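Local coordinates for DNA-damage inducible protein DDI1-like protein (Leishmania major, PDB 5YQ8), which is an aspartic protease, probably of the DDI1 family, represented by its retroviral protease-like domain paired with a second copy of itself, at residues K2-Y7 with N124-L129; A19-G24 with M102-K107; N70-Y75 with I116-L121; I76-Y81 with L90-D95; D95-H100 with N109-D114. All blocks are in the same frame, centred on the assembly; numbering follows the deposited sequence.

In the fold
The contacts trace one retropepsin fold. Contact 1 joins the residues leading into strand 7-12 to the tail after strand 116-119, enclosing all the others. Contacts 2 and 5, centres about 7 Å apart and interleaved along the chain, pack strand 15-21 and helix 94-99 against neighbouring strands of the small antiparallel sheet. Contact 3 brings the hairpin between strands 62-71 and 74-83 to the edge of that sheet; contact 5 lies about 9 Å away, centre to centre. Contact 4, nearest the chain centre, shares strand 74-83 with contact 3 and closes at Asp95, where contact 5 opens. Contact 2 sets strand 103-105 behind the loop of the active-site Asp22, close to the dimer interface.

Contact 1: residues K2-Y7 with N124-L129; sequences KVTMLY and NDLPAL
Leu126 sets both of its methyls against one corner of the Tyr7 ring. Its CD1 and CD2 each lie 3.6 Å from Tyr7 CD1, and CD2 also reaches back to Tyr7 CB at 3.7 Å; CD2 sits near the ring's root while CD1 lies farther out, toward CE1. The two side chains run at roughly a right angle, with CD2 arriving obliquely to the ring. CD1 has a further neighbour in the methyl of Thr4, whose CG2 is 4.0 Å from it. That methyl stands trans to the Thr4 backbone N, while OG1, beside the same N (chi1 -59°), is hydrogen-bonded to Glu123 OE2; the threonine thus divides its apolar and polar branches between two partners. In this retropepsin-like domain the contact lays the chain's C-terminal tail beside the lead-in to strand 7-12. Farther out, Tyr7 meets the ring of Phe20, with planes at about 55°, and Lys18 NZ hydrogen-bonds the carbonyl O of Leu126, tying the tail to strand 15-21. Leu126 also rests on Leu121, while along the lead-in the carbonyl O of Val3 is hydrogen-bonded to Gln26 NE2 of the second subunit.

Contact 2: residues A19-G24 with M102-K107; sequences AFVDSG and MMIDLK
Ser23 belongs to the Asp-Ser-Gly signature of aspartic proteases, and together with Val21 it forms the floor on which Ile104 rests, just behind the catalytic loop. The delta methyl of Ile104 does most of the touching: CD1 lies 4.0 Å from Val21 CG1 and 4.3 Å from Ser23 CB. Its CG1 is nearly as close to the valine, 4.1 Å from Val21 CG1, and the two side chains slide past one another in opposite directions. The isoleucine reaches this place because its CG1 branch stands trans to its carbonyl carbon (chi1 -56°) and then runs on extended. Asp22, the active-site residue between the two touching ones, points its CB away from strand 103-105. Ser23 OG is hydrogen-bonded to both the backbone N of Ser23 and the O of Val21 in the second subunit, the arrangement known in retropepsins as the fireman's grip. Strand 103-105 likewise pairs antiparallel with a strand of the second subunit, and at its end Asp105 OD1 accepts from Lys107 N at 3.1 Å in an Asx turn. Leu97, Leu6 and Leu111 also pack on Ile104. Across this contact, then, the loop is backed by carbon contacts only, with no polar bond; Ser23 OG finds its partners in the second subunit.

Contact 3: residues N70-Y75 with I116-L121; sequences NLAGMY and INVPFL
Val118 has CG1 trans to its backbone N (chi1 -169°), which turns the other methyl, CG2, onto Ala72. That methyl lies 3.4 Å from both the CA and the CB of Ala72, the approach to CB being tighter than ordinary van der Waals contact. Two residues earlier on the same face of the strand, Ile116 has CG1 beside its backbone N (chi1 -47°), which leaves CG2 trans to that N and touching a second side of the alanine, 3.6 Å from Ala72 CB and 3.2 Å from Ala72 O. The alanine methyl sits in the angle between two beta-branched side chains. Leu71 adds a lighter touch, its CD1 at 4.2 Å from Val118 CG2, the two side chains running about perpendicular. Asn117, between the two branched residues, faces the other way and is hydrogen-bonded through OD1 to Thr112 OG1 on the adjoining strand. The protruding Ala72 is presented by a tightly bonded bend: Leu71 N donates to Met74 O at 2.8 Å and Met74 N to Leu71 O at 3.0 Å, while Ala72 and Gly73 both adopt positive phi. This is a type I' turn closing the two-residue beta hairpin of strands 62-71 and 74-83, its tip packed on the edge strand of the small antiparallel sheet.

Contact 4: residues I76-Y81 with L90-D95; sequences IPFAFY and LIIGLD
Phe78 and Ile92 meet at about a right angle, the isoleucine stem arriving obliquely to the ring so that Ile92 CG1 lies 4.1 Å from Phe78 CE2. Two residues on, Phe80 projects from the same side of its strand and repeats the theme more loosely: Leu90 CD1 approaches Phe80 CD2 to 4.4 Å, again oblique to the ring. Leu90 gets there because its CG stands opposite the backbone N (chi1 -176°), carrying CD1 across to the phenylalanine. These two pairs, each a ring against an aliphatic branch, make a buried apolar seam. Ala79, between the two phenylalanines in sequence, takes part mainly through its backbone; its carbonyl O is weakly hydrogen-bonded to Gln96 NE2 and a distant 4.4 Å from Asp95 OD2, which is hydrogen-bonded to Ser28 N. Ile91, Ile92 and Gly93 fit the hydrophobic-hydrophobic-Gly motif of aspartic proteases, with Gly93 at the N-cap of the following helix and its N hydrogen-bonded to Ser28 OG. Around the seam, strand 90-92 lies next to strand 15-21, with Ile92 against Ala19; Phe80 is backed by Ile64 and Thr67 of strand 62-71, and helix 94-99 touches Phe78 through Gln96 and Ile92 through Leu97.

Contact 5: residues D95-H100 with N109-D114; sequences DQLKRH and NCLTID
Leu97 and Leu111 meet methyl to methyl in the interior, a single light touch with Leu97 CD2 4.2 Å from Leu111 CD1 as the side chains cross obliquely. Leu111 extends its branch toward the helix with CG trans to the backbone N (chi1 -176°), and Ile104 and Met102 also pack on Leu97. The closer part lies at the helix end, where Ile113 CG2 rests 3.9 Å from the carbonyl O of His100 and 4.5 Å from His100 CB. On the solvent side, by contrast, the imidazole leads away from the strand. There Arg99 CG covers one face of that ring, 3.5 Å above its plane, and His100 NE2 makes a weak hydrogen bond to Gln96 OE1 at 2.8 Å (128° at the hydrogen) and a second weak one with Pro77 O. Arg99 and Asp114 mark the solvent margin. A short helix that sets Leu97 against strand 110-113, close to the catalytic loop, is as in retropepsins, whose single helix lies near the C-terminal end.

Contact 1: residues K2-Y7 with N124-L129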
# COMPACT_ATOMS: atom_id res chain seq x y z
N LYS A 2 -4.40 -6.74 -14.93
CA LYS A 2 -4.32 -5.78 -13.84
C LYS A 2 -4.91 -6.44 -12.60
O LYS A 2 -6.09 -6.86 -12.62
CB LYS A 2 -5.02 -4.44 -14.18
CG LYS A 2 -4.82 -3.95 -15.59
CD LYS A 2 -4.90 -2.42 -15.65
CE LYS A 2 -6.27 -1.94 -15.19
NZ LYS A 2 -6.31 -0.47 -15.40
N VAL A 3 -4.08 -6.60 -11.55
CA VAL A 3 -4.53 -7.32 -10.35
C VAL A 3 -5.66 -6.58 -9.65
O VAL A 3 -5.76 -5.39 -9.76
CB VAL A 3 -3.42 -7.67 -9.33
CG1 VAL A 3 -2.37 -8.60 -9.93
CG2 VAL A 3 -2.75 -6.42 -8.76
N THR A 4 -6.49 -7.33 -8.95
CA THR A 4 -7.45 -6.77 -8.00
C THR A 4 -6.75 -6.02 -6.84
O THR A 4 -5.84 -6.50 -6.23
CB THR A 4 -8.30 -7.90 -7.42
OG1 THR A 4 -8.97 -8.53 -8.51
CG2 THR A 4 -9.35 -7.37 -6.39
N MET A 5 -7.22 -4.85 -6.50
CA MET A 5 -6.63 -4.13 -5.33
C MET A 5 -7.20 -4.73 -4.08
O MET A 5 -8.20 -5.40 -4.19
CB MET A 5 -6.94 -2.62 -5.37
CG MET A 5 -6.64 -1.97 -6.69
SD MET A 5 -4.90 -1.65 -7.03
CE MET A 5 -4.48 -3.08 -7.93
N LEU A 6 -6.60 -4.50 -2.92
CA LEU A 6 -6.96 -5.22 -1.67
C LEU A 6 -8.03 -4.45 -0.90
O LEU A 6 -7.78 -3.34 -0.46
CB LEU A 6 -5.75 -5.40 -0.73
CG LEU A 6 -4.54 -6.10 -1.33
CD1 LEU A 6 -3.45 -6.37 -0.27
CD2 LEU A 6 -4.99 -7.42 -2.02
N TYR A 7 -9.20 -5.06 -0.77
CA TYR A 7 -10.27 -4.58 0.12
C TYR A 7 -10.72 -5.67 1.08
O TYR A 7 -10.74 -6.81 0.73
CB TYR A 7 -11.46 -4.09 -0.68
CG TYR A 7 -11.20 -2.83 -1.45
CD1 TYR A 7 -10.51 -2.84 -2.70
CD2 TYR A 7 -11.72 -1.62 -1.02
CE1 TYR A 7 -10.28 -1.67 -3.38
CE2 TYR A 7 -11.52 -0.45 -1.73
CZ TYR A 7 -10.79 -0.48 -2.87
OH TYR A 7 -10.68 0.69 -3.49
N ASN A 124 -15.11 -9.21 -8.40
CA ASN A 124 -16.52 -8.96 -8.73
C ASN A 124 -17.33 -8.48 -7.52
O ASN A 124 -18.48 -8.10 -7.72
CB ASN A 124 -17.19 -10.17 -9.40
CG ASN A 124 -16.62 -10.46 -10.81
OD1 ASN A 124 -16.45 -9.56 -11.62
ND2 ASN A 124 -16.33 -11.71 -11.09
N ASP A 125 -16.75 -8.47 -6.30
CA ASP A 125 -17.42 -7.87 -5.11
C ASP A 125 -17.23 -6.35 -4.93
O ASP A 125 -18.06 -5.78 -4.29
CB ASP A 125 -17.02 -8.54 -3.79
CG ASP A 125 -17.84 -9.76 -3.47
OD1 ASP A 125 -18.85 -10.02 -4.08
OD2 ASP A 125 -17.44 -10.57 -2.62
N LEU A 126 -16.20 -5.72 -5.51
CA LEU A 126 -15.83 -4.35 -5.18
C LEU A 126 -16.92 -3.28 -5.53
O LEU A 126 -17.39 -2.60 -4.62
CB LEU A 126 -14.43 -4.00 -5.74
CG LEU A 126 -13.24 -4.88 -5.28
CD1 LEU A 126 -11.88 -4.31 -5.72
CD2 LEU A 126 -13.13 -5.11 -3.79
N PRO A 127 -17.38 -3.17 -6.79
CA PRO A 127 -18.28 -2.04 -7.10
C PRO A 127 -19.75 -2.28 -6.90
O PRO A 127 -20.50 -1.90 -7.75
CB PRO A 127 -17.99 -1.79 -8.56
CG PRO A 127 -17.60 -3.13 -9.09
CD PRO A 127 -16.96 -3.89 -8.00
N ALA A 128 -20.13 -2.97 -5.83
CA ALA A 128 -21.50 -3.09 -5.45
C ALA A 128 -21.77 -2.90 -3.94
O ALA A 128 -22.84 -2.41 -3.62
CB ALA A 128 -22.06 -4.42 -5.95
N LEU A 129 -20.83 -3.19 -3.03
CA LEU A 129 -20.95 -2.86 -1.61
C LEU A 129 -20.84 -1.38 -1.32
O LEU A 129 -19.88 -0.75 -1.72
CB LEU A 129 -19.85 -3.52 -0.81
CG LEU A 129 -20.06 -4.97 -0.38
CD1 LEU A 129 -19.61 -5.92 -1.50
CD2 LEU A 129 -19.29 -5.22 0.90

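Contact 2: residues A19-G24 with M102-K107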
# COMPACT_ATOMS: atom_id res chain seq x y z
N ALA A 19 -13.10 -1.63 3.11
CA ALA A 19 -11.91 -0.87 3.52
C ALA A 19 -10.74 -1.25 2.62
O ALA A 19 -10.43 -2.41 2.50
CB ALA A 19 -11.54 -1.16 4.98
N PHE A 20 -10.11 -0.26 2.02
CA PHE A 20 -8.88 -0.43 1.23
C PHE A 20 -7.62 -0.57 2.08
O PHE A 20 -7.43 0.23 2.98
CB PHE A 20 -8.72 0.78 0.36
CG PHE A 20 -7.59 0.70 -0.64
CD1 PHE A 20 -7.66 -0.17 -1.71
CD2 PHE A 20 -6.48 1.57 -0.56
CE1 PHE A 20 -6.67 -0.18 -2.68
CE2 PHE A 20 -5.47 1.52 -1.49
CZ PHE A 20 -5.55 0.62 -2.55
N VAL A 21 -6.83 -1.59 1.79
CA VAL A 21 -5.66 -1.94 2.61
C VAL A 21 -4.39 -1.48 1.89
O VAL A 21 -3.95 -2.17 0.95
CB VAL A 21 -5.57 -3.44 2.87
CG1 VAL A 21 -4.27 -3.79 3.60
CG2 VAL A 21 -6.82 -3.96 3.64
N ASP A 22 -3.83 -0.36 2.33
CA ASP A 22 -2.80 0.42 1.59
C ASP A 22 -1.56 0.55 2.40
O ASP A 22 -1.50 1.38 3.27
CB ASP A 22 -3.35 1.81 1.29
CG ASP A 22 -2.52 2.62 0.32
OD1 ASP A 22 -1.40 2.21 -0.02
OD2 ASP A 22 -3.03 3.72 -0.05
N SER A 23 -0.56 -0.27 2.15
CA SER A 23 0.66 -0.28 2.96
C SER A 23 1.55 0.90 2.68
O SER A 23 2.38 1.24 3.50
CB SER A 23 1.43 -1.61 2.78
OG SER A 23 2.27 -1.63 1.62
N GLY A 24 1.36 1.53 1.54
CA GLY A 24 1.96 2.83 1.27
C GLY A 24 1.28 4.09 1.73
O GLY A 24 1.75 5.16 1.42
N MET A 102 -1.10 -6.23 12.07
CA MET A 102 -1.76 -6.99 11.03
C MET A 102 -0.74 -7.65 10.11
O MET A 102 0.43 -7.32 10.10
CB MET A 102 -2.77 -6.11 10.24
CG MET A 102 -3.90 -5.61 11.10
SD MET A 102 -5.03 -4.59 10.13
CE MET A 102 -5.93 -3.66 11.39
N MET A 103 -1.26 -8.58 9.32
CA MET A 103 -0.49 -9.32 8.37
C MET A 103 -1.27 -9.31 7.07
O MET A 103 -2.45 -9.70 7.01
CB MET A 103 -0.22 -10.74 8.88
CG MET A 103 0.60 -10.86 10.21
SD MET A 103 0.48 -12.42 11.16
CE MET A 103 1.16 -11.99 12.75
N ILE A 104 -0.59 -8.89 6.00
CA ILE A 104 -1.17 -8.79 4.67
C ILE A 104 -0.60 -9.96 3.91
O ILE A 104 0.53 -9.89 3.35
CB ILE A 104 -0.85 -7.47 3.99
CG1 ILE A 104 -1.30 -6.28 4.85
CG2 ILE A 104 -1.52 -7.33 2.63
CD1 ILE A 104 -0.55 -4.99 4.48
N ASP A 105 -1.35 -11.05 3.96
CA ASP A 105 -0.91 -12.34 3.45
C ASP A 105 -1.44 -12.54 2.03
O ASP A 105 -2.58 -12.89 1.84
CB ASP A 105 -1.37 -13.45 4.39
CG ASP A 105 -0.73 -14.78 4.08
OD1 ASP A 105 -0.07 -14.92 3.02
OD2 ASP A 105 -0.87 -15.71 4.90
N LEU A 106 -0.58 -12.32 1.04
CA LEU A 106 -0.91 -12.48 -0.38
C LEU A 106 -0.52 -13.83 -0.93
O LEU A 106 -0.45 -14.01 -2.15
CB LEU A 106 -0.22 -11.43 -1.24
CG LEU A 106 -0.58 -10.02 -0.85
CD1 LEU A 106 0.58 -9.08 -1.18
CD2 LEU A 106 -1.88 -9.64 -1.50
N LYS A 107 -0.25 -14.76 -0.04
CA LYS A 107 -0.14 -16.14 -0.45
C LYS A 107 -1.53 -16.79 -0.35
O LYS A 107 -1.97 -17.43 -1.28
CB LYS A 107 0.90 -16.82 0.42
CG LYS A 107 1.08 -18.29 0.15
CD LYS A 107 2.19 -18.84 1.04
CE LYS A 107 2.24 -20.38 1.05
NZ LYS A 107 3.65 -20.87 1.24

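Contact 3: residues N70-Y75 with I116-L121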
# COMPACT_ATOMS: atom_id res chain seq x y z
N ASN A 70 -15.54 -3.50 13.50
CA ASN A 70 -15.63 -4.93 13.65
C ASN A 70 -14.94 -5.56 12.47
O ASN A 70 -15.52 -5.79 11.38
CB ASN A 70 -17.08 -5.40 13.79
CG ASN A 70 -17.19 -6.91 13.83
OD1 ASN A 70 -17.06 -7.58 12.78
ND2 ASN A 70 -17.31 -7.48 15.06
N LEU A 71 -13.66 -5.87 12.66
CA LEU A 71 -12.82 -6.39 11.59
C LEU A 71 -12.34 -7.75 12.05
O LEU A 71 -11.87 -7.92 13.21
CB LEU A 71 -11.68 -5.41 11.29
CG LEU A 71 -10.76 -5.84 10.15
CD1 LEU A 71 -11.52 -6.18 8.87
CD2 LEU A 71 -9.74 -4.79 9.83
N ALA A 72 -12.51 -8.74 11.17
CA ALA A 72 -12.16 -10.14 11.45
C ALA A 72 -12.96 -10.69 12.56
O ALA A 72 -12.42 -11.51 13.33
CB ALA A 72 -10.64 -10.32 11.72
N GLY A 73 -14.23 -10.28 12.64
CA GLY A 73 -15.07 -10.61 13.80
C GLY A 73 -14.61 -10.11 15.19
O GLY A 73 -15.11 -10.54 16.23
N MET A 74 -13.65 -9.19 15.23
CA MET A 74 -13.19 -8.63 16.48
C MET A 74 -13.48 -7.17 16.45
O MET A 74 -13.42 -6.55 15.41
CB MET A 74 -11.69 -8.82 16.65
CG MET A 74 -11.21 -10.24 16.78
SD MET A 74 -9.40 -10.22 16.95
CE MET A 74 -8.91 -9.57 15.40
N TYR A 75 -13.86 -6.63 17.60
CA TYR A 75 -13.91 -5.13 17.76
C TYR A 75 -12.55 -4.52 17.87
O TYR A 75 -11.86 -4.82 18.80
CB TYR A 75 -14.80 -4.74 18.96
CG TYR A 75 -16.25 -4.86 18.59
CD1 TYR A 75 -16.89 -6.10 18.61
CD2 TYR A 75 -16.96 -3.77 18.11
CE1 TYR A 75 -18.21 -6.26 18.24
CE2 TYR A 75 -18.30 -3.91 17.70
CZ TYR A 75 -18.91 -5.16 17.78
OH TYR A 75 -20.22 -5.33 17.37
N ILE A 116 -7.27 -14.70 13.22
CA ILE A 116 -8.41 -14.63 12.32
C ILE A 116 -7.93 -13.99 11.02
O ILE A 116 -7.33 -12.91 11.02
CB ILE A 116 -9.59 -13.79 12.92
CG1 ILE A 116 -9.90 -14.18 14.36
CG2 ILE A 116 -10.81 -13.95 12.06
CD1 ILE A 116 -10.27 -15.66 14.59
N ASN A 117 -8.29 -14.61 9.90
CA ASN A 117 -7.97 -14.18 8.57
C ASN A 117 -9.22 -13.75 7.82
O ASN A 117 -10.09 -14.54 7.58
CB ASN A 117 -7.32 -15.35 7.82
CG ASN A 117 -6.12 -15.93 8.59
OD1 ASN A 117 -4.98 -15.51 8.42
ND2 ASN A 117 -6.40 -16.92 9.46
N VAL A 118 -9.30 -12.47 7.45
CA VAL A 118 -10.35 -11.95 6.58
C VAL A 118 -9.82 -12.07 5.16
O VAL A 118 -8.84 -11.43 4.83
CB VAL A 118 -10.63 -10.46 6.84
CG1 VAL A 118 -11.88 -9.97 6.17
CG2 VAL A 118 -10.85 -10.25 8.29
N PRO A 119 -10.53 -12.77 4.27
CA PRO A 119 -10.10 -12.86 2.88
C PRO A 119 -10.44 -11.54 2.17
O PRO A 119 -11.44 -10.90 2.48
CB PRO A 119 -10.90 -14.02 2.32
CG PRO A 119 -12.00 -14.30 3.27
CD PRO A 119 -11.86 -13.35 4.44
N PHE A 120 -9.55 -11.16 1.27
CA PHE A 120 -9.72 -10.00 0.42
C PHE A 120 -10.86 -10.29 -0.48
O PHE A 120 -11.03 -11.46 -0.99
CB PHE A 120 -8.45 -9.69 -0.37
CG PHE A 120 -7.28 -9.30 0.52
CD1 PHE A 120 -7.39 -8.21 1.39
CD2 PHE A 120 -6.11 -10.05 0.54
CE1 PHE A 120 -6.33 -7.90 2.28
CE2 PHE A 120 -5.06 -9.72 1.41
CZ PHE A 120 -5.18 -8.65 2.28
N LEU A 121 -11.62 -9.23 -0.72
CA LEU A 121 -12.77 -9.33 -1.53
C LEU A 121 -12.37 -9.65 -2.96
O LEU A 121 -11.36 -9.10 -3.45
CB LEU A 121 -13.58 -8.04 -1.52
CG LEU A 121 -14.18 -7.57 -0.20
CD1 LEU A 121 -14.59 -6.14 -0.36
CD2 LEU A 121 -15.37 -8.42 0.19

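Contact 4: residues I76-Y81 with L90-D95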
# COMPACT_ATOMS: atom_id res chain seq x y z
N ILE A 76 -12.15 -3.70 16.90
CA ILE A 76 -10.82 -3.12 16.82
C ILE A 76 -10.89 -1.58 16.82
O ILE A 76 -11.58 -0.98 16.01
CB ILE A 76 -10.13 -3.58 15.53
CG1 ILE A 76 -9.79 -5.01 15.71
CG2 ILE A 76 -8.84 -2.80 15.26
CD1 ILE A 76 -10.02 -5.79 14.47
N PRO A 77 -10.17 -0.91 17.73
CA PRO A 77 -10.27 0.52 17.81
C PRO A 77 -9.46 1.16 16.70
O PRO A 77 -8.23 0.94 16.66
CB PRO A 77 -9.68 0.85 19.19
CG PRO A 77 -8.78 -0.27 19.48
CD PRO A 77 -9.32 -1.45 18.79
N PHE A 78 -10.14 1.93 15.81
CA PHE A 78 -9.53 2.72 14.77
C PHE A 78 -9.50 4.19 15.08
O PHE A 78 -10.34 4.72 15.75
CB PHE A 78 -10.27 2.51 13.46
CG PHE A 78 -9.73 1.34 12.65
CD1 PHE A 78 -9.87 0.02 13.13
CD2 PHE A 78 -9.03 1.56 11.46
CE1 PHE A 78 -9.34 -1.03 12.45
CE2 PHE A 78 -8.52 0.47 10.76
CZ PHE A 78 -8.68 -0.81 11.26
N ALA A 79 -8.50 4.87 14.52
CA ALA A 79 -8.42 6.34 14.47
C ALA A 79 -8.10 6.69 13.03
O ALA A 79 -7.23 6.03 12.39
CB ALA A 79 -7.34 6.89 15.34
N PHE A 80 -8.84 7.67 12.52
CA PHE A 80 -8.63 8.13 11.17
C PHE A 80 -9.12 9.53 10.91
O PHE A 80 -9.87 10.07 11.70
CB PHE A 80 -9.32 7.20 10.21
CG PHE A 80 -10.67 6.82 10.63
CD1 PHE A 80 -11.68 7.73 10.60
CD2 PHE A 80 -10.90 5.55 11.06
CE1 PHE A 80 -12.92 7.35 11.02
CE2 PHE A 80 -12.09 5.17 11.51
CZ PHE A 80 -13.11 6.07 11.48
N TYR A 81 -8.60 10.14 9.86
CA TYR A 81 -9.07 11.44 9.43
C TYR A 81 -10.34 11.30 8.65
O TYR A 81 -10.62 10.29 8.08
CB TYR A 81 -8.00 12.12 8.59
CG TYR A 81 -6.74 12.42 9.35
CD1 TYR A 81 -6.76 13.33 10.42
CD2 TYR A 81 -5.54 11.85 9.01
CE1 TYR A 81 -5.62 13.65 11.12
CE2 TYR A 81 -4.37 12.22 9.69
CZ TYR A 81 -4.44 13.11 10.77
OH TYR A 81 -3.38 13.48 11.55
N LEU A 90 -13.13 3.94 2.97
CA LEU A 90 -12.27 3.77 4.09
C LEU A 90 -10.98 3.18 3.61
O LEU A 90 -10.98 2.17 2.83
CB LEU A 90 -12.95 2.83 5.11
CG LEU A 90 -12.22 2.60 6.42
CD1 LEU A 90 -11.90 3.90 7.13
CD2 LEU A 90 -13.08 1.71 7.29
N ILE A 91 -9.89 3.79 4.07
CA ILE A 91 -8.56 3.35 3.82
C ILE A 91 -7.92 2.92 5.16
O ILE A 91 -7.83 3.74 6.13
CB ILE A 91 -7.75 4.47 3.16
CG1 ILE A 91 -8.54 4.98 1.95
CG2 ILE A 91 -6.44 3.91 2.72
CD1 ILE A 91 -7.94 6.12 1.21
N ILE A 92 -7.52 1.64 5.21
CA ILE A 92 -6.68 1.11 6.25
C ILE A 92 -5.22 1.44 5.90
O ILE A 92 -4.65 0.85 5.00
CB ILE A 92 -6.89 -0.37 6.37
CG1 ILE A 92 -8.32 -0.64 6.80
CG2 ILE A 92 -5.96 -0.96 7.44
CD1 ILE A 92 -8.59 -2.11 7.01
N GLY A 93 -4.63 2.42 6.57
CA GLY A 93 -3.22 2.76 6.31
C GLY A 93 -2.24 1.98 7.16
O GLY A 93 -2.58 1.13 8.01
N LEU A 94 -0.99 2.32 6.95
CA LEU A 94 0.13 1.78 7.71
C LEU A 94 0.08 2.10 9.22
O LEU A 94 0.57 1.35 10.00
CB LEU A 94 1.42 2.29 7.07
CG LEU A 94 2.69 1.45 7.27
CD1 LEU A 94 2.42 0.02 6.86
CD2 LEU A 94 3.84 2.07 6.52
N ASP A 95 -0.51 3.18 9.66
CA ASP A 95 -0.75 3.37 11.09
C ASP A 95 -1.52 2.21 11.76
O ASP A 95 -1.11 1.67 12.80
CB ASP A 95 -1.49 4.69 11.33
CG ASP A 95 -2.48 5.06 10.18
OD1 ASP A 95 -2.38 4.47 9.04
OD2 ASP A 95 -3.29 6.00 10.41

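Contact 5: residues D95-H100 with N109-D114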
# COMPACT_ATOMS: atom_id res chain seq x y z
N ASP A 95 -0.51 3.18 9.66
CA ASP A 95 -0.75 3.37 11.09
C ASP A 95 -1.52 2.21 11.76
O ASP A 95 -1.11 1.67 12.80
CB ASP A 95 -1.49 4.69 11.33
CG ASP A 95 -2.48 5.06 10.18
OD1 ASP A 95 -2.38 4.47 9.04
OD2 ASP A 95 -3.29 6.00 10.41
N GLN A 96 -2.69 1.88 11.22
CA GLN A 96 -3.55 0.84 11.82
C GLN A 96 -3.06 -0.57 11.49
O GLN A 96 -3.15 -1.45 12.28
CB GLN A 96 -5.02 1.02 11.37
CG GLN A 96 -5.66 2.34 11.82
CD GLN A 96 -5.87 2.42 13.29
OE1 GLN A 96 -6.17 1.40 13.91
NE2 GLN A 96 -5.74 3.60 13.86
N LEU A 97 -2.49 -0.78 10.31
CA LEU A 97 -1.79 -2.04 10.01
C LEU A 97 -0.70 -2.34 11.01
O LEU A 97 -0.57 -3.47 11.45
CB LEU A 97 -1.21 -2.01 8.61
CG LEU A 97 -2.17 -2.23 7.43
CD1 LEU A 97 -1.49 -2.02 6.11
CD2 LEU A 97 -2.76 -3.63 7.51
N LYS A 98 0.06 -1.33 11.38
CA LYS A 98 1.04 -1.41 12.45
C LYS A 98 0.48 -1.36 13.85
O LYS A 98 0.85 -2.14 14.69
CB LYS A 98 2.10 -0.32 12.28
CG LYS A 98 2.97 -0.47 11.05
CD LYS A 98 4.30 0.19 11.36
CE LYS A 98 5.44 -0.44 10.63
NZ LYS A 98 6.52 0.53 10.71
N ARG A 99 -0.49 -0.54 14.12
CA ARG A 99 -1.05 -0.47 15.47
C ARG A 99 -1.66 -1.80 15.96
O ARG A 99 -1.60 -2.16 17.13
CB ARG A 99 -2.12 0.65 15.47
CG ARG A 99 -3.11 0.58 16.60
CD ARG A 99 -2.39 0.80 17.93
NE ARG A 99 -3.40 0.62 18.93
CZ ARG A 99 -3.71 -0.53 19.49
NH1 ARG A 99 -3.06 -1.65 19.20
NH2 ARG A 99 -4.73 -0.58 20.32
N HIS A 100 -2.26 -2.53 15.05
CA HIS A 100 -2.87 -3.81 15.36
C HIS A 100 -2.08 -5.02 14.84
O HIS A 100 -2.58 -6.15 14.86
CB HIS A 100 -4.32 -3.84 14.84
CG HIS A 100 -5.13 -2.69 15.32
ND1 HIS A 100 -5.58 -2.59 16.62
CD2 HIS A 100 -5.53 -1.57 14.69
CE1 HIS A 100 -6.25 -1.46 16.76
NE2 HIS A 100 -6.21 -0.81 15.60
N ASN A 109 -4.23 -14.92 0.43
CA ASN A 109 -5.17 -13.86 0.02
C ASN A 109 -6.12 -13.44 1.18
O ASN A 109 -7.30 -13.51 1.06
CB ASN A 109 -5.95 -14.32 -1.22
CG ASN A 109 -6.85 -13.23 -1.79
OD1 ASN A 109 -6.42 -12.08 -2.01
ND2 ASN A 109 -8.13 -13.59 -2.02
N CYS A 110 -5.54 -13.04 2.32
CA CYS A 110 -6.29 -12.75 3.56
C CYS A 110 -5.54 -11.75 4.41
O CYS A 110 -4.31 -11.57 4.29
CB CYS A 110 -6.49 -13.99 4.39
SG CYS A 110 -5.02 -14.65 5.23
N LEU A 111 -6.30 -11.11 5.28
CA LEU A 111 -5.80 -10.14 6.23
C LEU A 111 -5.88 -10.74 7.58
O LEU A 111 -6.99 -11.02 8.06
CB LEU A 111 -6.60 -8.88 6.21
CG LEU A 111 -6.11 -7.72 7.11
CD1 LEU A 111 -4.78 -7.15 6.64
CD2 LEU A 111 -7.18 -6.61 7.14
N THR A 112 -4.71 -10.97 8.16
CA THR A 112 -4.64 -11.68 9.41
C THR A 112 -4.43 -10.70 10.58
O THR A 112 -3.54 -9.90 10.59
CB THR A 112 -3.47 -12.68 9.42
OG1 THR A 112 -3.50 -13.48 8.25
CG2 THR A 112 -3.50 -13.51 10.58
N ILE A 113 -5.34 -10.75 11.53
CA ILE A 113 -5.27 -10.00 12.79
C ILE A 113 -5.63 -10.99 13.90
O ILE A 113 -6.64 -11.61 13.83
CB ILE A 113 -6.29 -8.84 12.83
CG1 ILE A 113 -6.38 -8.10 11.47
CG2 ILE A 113 -5.95 -7.91 13.98
CD1 ILE A 113 -7.44 -7.04 11.44
N ASP A 114 -4.79 -11.13 14.91
CA ASP A 114 -4.93 -12.14 15.97
C ASP A 114 -4.92 -13.50 15.31
O ASP A 114 -4.11 -13.73 14.46
CB ASP A 114 -6.12 -11.82 16.93
CG ASP A 114 -5.80 -12.14 18.41
OD1 ASP A 114 -4.66 -12.58 18.71
OD2 ASP A 114 -6.69 -12.00 19.25